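Local coordinates for putative methylthioribose-1-phosphate isomerase (PDB 6A34), which probably catalyses the interconversion of methylthioribose-1-phosphate and methylthioribulose-1-phosphate in the methionine salvage pathway, at residues 143-155 and 174-186. Sequence-based numbering, arbitrary orientation.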
loop_
_atom_site.group_PDB
_atom_site.type_symbol
_atom_site.label_atom_id
_atom_site.label_comp_id
_atom_site.label_asym_id
_atom_site.label_seq_id
_atom_site.Cartn_x
_atom_site.Cartn_y
_atom_site.Cartn_z
ATOM N N ASP A 143 20.865 7.730 23.203
ATOM C CA ASP A 143 20.096 7.199 22.113
ATOM C C ASP A 143 21.064 6.603 21.099
ATOM O O ASP A 143 20.909 5.451 20.672
ATOM C CB ASP A 143 19.206 8.227 21.433
ATOM C CG ASP A 143 18.308 7.553 20.416
ATOM O OD1 ASP A 143 17.460 6.741 20.844
ATOM O OD2 ASP A 143 18.510 7.796 19.215
ATOM N N VAL A 144 22.130 7.349 20.821
ATOM C CA VAL A 144 23.073 6.942 19.810
ATOM C C VAL A 144 23.769 5.665 20.267
ATOM O O VAL A 144 24.002 4.784 19.432
ATOM C CB VAL A 144 24.069 8.050 19.415
ATOM C CG1 VAL A 144 25.082 7.563 18.380
ATOM C CG2 VAL A 144 23.349 9.267 18.865
ATOM N N GLU A 145 24.047 5.530 21.567
ATOM C CA GLU A 145 24.810 4.351 21.976
ATOM C C GLU A 145 23.881 3.137 22.112
ATOM O O GLU A 145 24.298 2.023 21.866
ATOM C CB GLU A 145 25.775 4.629 23.132
ATOM C CG GLU A 145 25.209 5.255 24.378
ATOM C CD GLU A 145 26.250 5.973 25.240
ATOM O OE1 GLU A 145 25.962 6.212 26.423
ATOM O OE2 GLU A 145 27.328 6.328 24.719
ATOM N N ALA A 146 22.604 3.362 22.393
ATOM C CA ALA A 146 21.614 2.288 22.378
ATOM C C ALA A 146 21.528 1.739 20.953
ATOM O O ALA A 146 21.504 0.546 20.741
ATOM C CB ALA A 146 20.282 2.795 22.863
ATOM N N ASN A 147 21.551 2.636 19.970
ATOM C CA ASN A 147 21.410 2.270 18.573
ATOM C C ASN A 147 22.644 1.493 18.117
ATOM O O ASN A 147 22.520 0.506 17.373
ATOM C CB ASN A 147 21.122 3.485 17.696
ATOM C CG ASN A 147 19.783 4.094 18.030
ATOM O OD1 ASN A 147 18.923 3.417 18.604
ATOM N ND2 ASN A 147 19.594 5.348 17.656
ATOM N N LEU A 148 23.820 1.903 18.594
ATOM C CA LEU A 148 25.032 1.211 18.227
ATOM C C LEU A 148 24.974 -0.259 18.675
ATOM O O LEU A 148 25.302 -1.161 17.916
ATOM C CB LEU A 148 26.220 1.919 18.860
ATOM C CG LEU A 148 26.874 2.987 18.007
ATOM C CD1 LEU A 148 27.936 3.725 18.829
ATOM C CD2 LEU A 148 27.485 2.378 16.761
ATOM N N ARG A 149 24.552 -0.482 19.913
ATOM C CA ARG A 149 24.440 -1.818 20.477
ATOM C C ARG A 149 23.397 -2.636 19.698
ATOM O O ARG A 149 23.685 -3.771 19.289
ATOM C CB ARG A 149 24.084 -1.736 21.962
ATOM C CG ARG A 149 25.215 -1.226 22.854
ATOM C CD ARG A 149 24.904 -1.276 24.336
ATOM N NE ARG A 149 23.647 -0.639 24.733
ATOM C CZ ARG A 149 23.538 0.598 25.213
ATOM N NH1 ARG A 149 24.577 1.414 25.146
ATOM N NH2 ARG A 149 22.401 1.000 25.770
ATOM N N MET A 150 22.200 -2.071 19.497
ATOM C CA MET A 150 21.134 -2.764 18.753
ATOM C C MET A 150 21.666 -3.251 17.400
ATOM O O MET A 150 21.387 -4.344 16.999
ATOM C CB MET A 150 19.955 -1.834 18.464
ATOM C CG MET A 150 18.829 -1.915 19.449
ATOM S SD MET A 150 17.651 -0.578 19.055
ATOM C CE MET A 150 18.149 0.700 20.207
ATOM N N GLY A 151 22.392 -2.390 16.685
ATOM C CA GLY A 151 22.862 -2.683 15.340
ATOM C C GLY A 151 23.739 -3.919 15.321
ATOM O O GLY A 151 23.595 -4.779 14.439
ATOM N N HIS A 152 24.676 -3.980 16.278
ATOM C CA HIS A 152 25.656 -5.070 16.353
ATOM C C HIS A 152 24.962 -6.351 16.827
ATOM O O HIS A 152 25.255 -7.424 16.283
ATOM C CB HIS A 152 26.876 -4.705 17.227
ATOM C CG HIS A 152 27.731 -3.641 16.629
ATOM N ND1 HIS A 152 27.422 -2.300 16.738
ATOM C CD2 HIS A 152 28.832 -3.709 15.850
ATOM C CE1 HIS A 152 28.324 -1.587 16.075
ATOM N NE2 HIS A 152 29.192 -2.426 15.513
ATOM N N TYR A 153 24.055 -6.247 17.810
ATOM C CA TYR A 153 23.273 -7.431 18.265
ATOM C C TYR A 153 22.415 -7.988 17.127
ATOM O O TYR A 153 22.427 -9.174 16.890
ATOM C CB TYR A 153 22.338 -7.105 19.418
ATOM C CG TYR A 153 23.011 -7.036 20.760
ATOM C CD1 TYR A 153 23.696 -8.129 21.261
ATOM C CD2 TYR A 153 22.904 -5.904 21.557
ATOM C CE1 TYR A 153 24.290 -8.095 22.510
ATOM C CE2 TYR A 153 23.511 -5.844 22.797
ATOM C CZ TYR A 153 24.206 -6.944 23.269
ATOM O OH TYR A 153 24.775 -6.921 24.494
ATOM N N GLY A 154 21.747 -7.092 16.389
ATOM C CA GLY A 154 20.888 -7.489 15.278
ATOM C C GLY A 154 21.683 -8.082 14.132
ATOM O O GLY A 154 21.249 -9.032 13.509
ATOM N N ALA A 155 22.854 -7.503 13.851
ATOM C CA ALA A 155 23.693 -7.969 12.749
ATOM C C ALA A 155 24.215 -9.398 13.003
ATOM O O ALA A 155 24.469 -10.100 12.035
ATOM C CB ALA A 155 24.823 -6.996 12.503
ATOM N N THR A 174 15.708 8.629 14.837
ATOM C CA THR A 174 16.479 8.642 16.050
ATOM C C THR A 174 17.446 9.834 16.013
ATOM O O THR A 174 17.450 10.627 15.061
ATOM C CB THR A 174 17.240 7.320 16.171
ATOM O OG1 THR A 174 18.212 7.254 15.124
ATOM C CG2 THR A 174 16.315 6.129 16.066
ATOM N N VAL A 175 18.296 9.910 17.038
ATOM C CA VAL A 175 19.341 10.900 17.105
ATOM C C VAL A 175 20.385 10.535 16.062
ATOM O O VAL A 175 20.837 11.415 15.343
ATOM C CB VAL A 175 19.935 11.013 18.513
ATOM C CG1 VAL A 175 21.090 11.998 18.559
ATOM C CG2 VAL A 175 18.864 11.364 19.513
ATOM N N HIS A 176 20.723 9.245 15.959
ATOM C CA HIS A 176 21.670 8.796 14.915
ATOM C C HIS A 176 21.538 7.277 14.687
ATOM O O HIS A 176 21.299 6.547 15.614
ATOM C CB HIS A 176 23.108 9.262 15.286
ATOM C CG HIS A 176 23.963 9.669 14.124
ATOM N ND1 HIS A 176 25.353 9.581 14.170
ATOM C CD2 HIS A 176 23.636 10.122 12.874
ATOM C CE1 HIS A 176 25.846 9.968 12.993
ATOM N NE2 HIS A 176 24.802 10.316 12.172
ATOM N N LEU A 177 21.661 6.852 13.420
ATOM C CA LEU A 177 21.895 5.460 12.978
ATOM C C LEU A 177 20.584 4.685 12.759
ATOM O O LEU A 177 20.453 3.915 11.760
ATOM C CB LEU A 177 22.785 4.722 13.987
ATOM C CG LEU A 177 24.146 5.353 14.263
ATOM C CD1 LEU A 177 24.925 4.499 15.249
ATOM C CD2 LEU A 177 24.932 5.534 12.981
ATOM N N GLY A 178 19.645 4.824 13.701
ATOM C CA GLY A 178 18.369 4.129 13.625
ATOM C C GLY A 178 18.345 2.905 14.507
ATOM O O GLY A 178 19.346 2.573 15.108
ATOM N N THR A 179 17.172 2.269 14.598
ATOM C CA THR A 179 17.034 0.975 15.235
ATOM C C THR A 179 17.273 -0.068 14.149
ATOM O O THR A 179 18.350 -0.717 14.086
ATOM C CB THR A 179 15.722 0.895 16.031
ATOM O OG1 THR A 179 14.558 1.115 15.229
ATOM C CG2 THR A 179 15.713 1.917 17.149
ATOM N N VAL A 180 16.276 -0.213 13.271
ATOM C CA VAL A 180 16.465 -0.993 12.074
ATOM C C VAL A 180 17.719 -0.439 11.371
ATOM O O VAL A 180 18.608 -1.173 10.926
ATOM C CB VAL A 180 15.223 -0.937 11.147
ATOM C CG1 VAL A 180 15.529 -1.524 9.773
ATOM C CG2 VAL A 180 14.011 -1.634 11.737
ATOM N N GLY A 181 17.789 0.879 11.270
ATOM C CA GLY A 181 18.858 1.526 10.479
ATOM C C GLY A 181 20.257 1.127 10.943
ATOM O O GLY A 181 21.150 0.950 10.141
ATOM N N SER A 182 20.441 0.962 12.252
ATOM C CA SER A 182 21.727 0.571 12.793
ATOM C C SER A 182 22.072 -0.843 12.354
ATOM O O SER A 182 23.198 -1.125 11.981
ATOM C CB SER A 182 21.770 0.682 14.279
ATOM O OG SER A 182 23.117 0.619 14.699
ATOM N N VAL A 183 21.074 -1.717 12.371
ATOM C CA VAL A 183 21.310 -3.127 12.074
ATOM C C VAL A 183 21.746 -3.251 10.621
ATOM O O VAL A 183 22.718 -3.919 10.344
ATOM C CB VAL A 183 20.071 -3.994 12.369
ATOM C CG1 VAL A 183 20.218 -5.398 11.826
ATOM C CG2 VAL A 183 19.801 -4.045 13.861
ATOM N N VAL A 184 20.986 -2.631 9.712
ATOM C CA VAL A 184 21.278 -2.702 8.295
ATOM C C VAL A 184 22.569 -1.935 7.962
ATOM O O VAL A 184 23.298 -2.337 7.036
ATOM C CB VAL A 184 20.087 -2.258 7.432
ATOM C CG1 VAL A 184 18.895 -3.172 7.639
ATOM C CG2 VAL A 184 19.703 -0.813 7.673
ATOM N N ARG A 185 22.896 -0.883 8.716
ATOM C CA ARG A 185 24.195 -0.172 8.470
ATOM C C ARG A 185 25.380 -1.079 8.867
ATOM O O ARG A 185 26.308 -1.247 8.116
ATOM C CB ARG A 185 24.194 1.192 9.161
ATOM C CG ARG A 185 23.397 2.228 8.383
ATOM C CD ARG A 185 23.204 3.506 9.179
ATOM N NE ARG A 185 22.750 4.584 8.300
ATOM C CZ ARG A 185 21.483 4.924 8.114
ATOM N NH1 ARG A 185 20.548 4.445 8.921
ATOM N NH2 ARG A 185 21.158 5.739 7.116
ATOM N N VAL A 186 25.284 -1.769 10.004
ATOM C CA VAL A 186 26.337 -2.674 10.391
ATOM C C VAL A 186 26.457 -3.806 9.363
ATOM O O VAL A 186 27.561 -4.160 8.945
ATOM C CB VAL A 186 26.113 -3.213 11.808
ATOM C CG1 VAL A 186 27.083 -4.321 12.120
ATOM C CG2 VAL A 186 26.214 -2.114 12.841
#
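The bare backbone of G151 forms a hollow in helix 143-155 into which helix 180-186 presses; G151 CA lies 3.6 Å from V183 N. A CB on G151 would run into S182 OG, and one on G154 into V183 CG2, so two glycines one turn apart let the helices approach to 7.2 Å between axes, crossing at -54°. V183 CG2 fills the notch at G154, against M150 O and G151 CA, while CG1 lies by the G154 carbonyl carbon. V186 is the next bump: CG1 abuts A155 CB at 3.5 Å, while CG2 sits over the centre of the H152 ring in a CH-pi contact, the ring being fixed by its ND1 bond to L148 O. Helix 125-157 thus packs on helix 180-189, which leads from the loop after strand 161-165 to neighbouring parallel strand 193-199 in the Rossmann-like domain of this eIF-2B-related family. With chi1 near trans (-165°), S182 turns OG toward helix 143-155, where it donates to N147 O at 2.7 Å from the face opposite G151 N, so two donors grip this carbonyl. Ahead of helix 180-186, loop 174-179 curls round the N147 side chain: ND2 donates to H176 O at 2.9 Å and touches T174 CB, CB rests on G178 O, and OD1 faces T179 CG2. Replacing N147 by alanine is likely to leave H176 O without this donor and to open a gap between T174 and T179. One turn earlier, D143 OD2 accepts a hydrogen bond from V175 N at 3.0 Å, V144 CG2 sits in the corner formed by V175 CG1 and H176 CB, and L177 CD1 lodges against L148 CG and CD2.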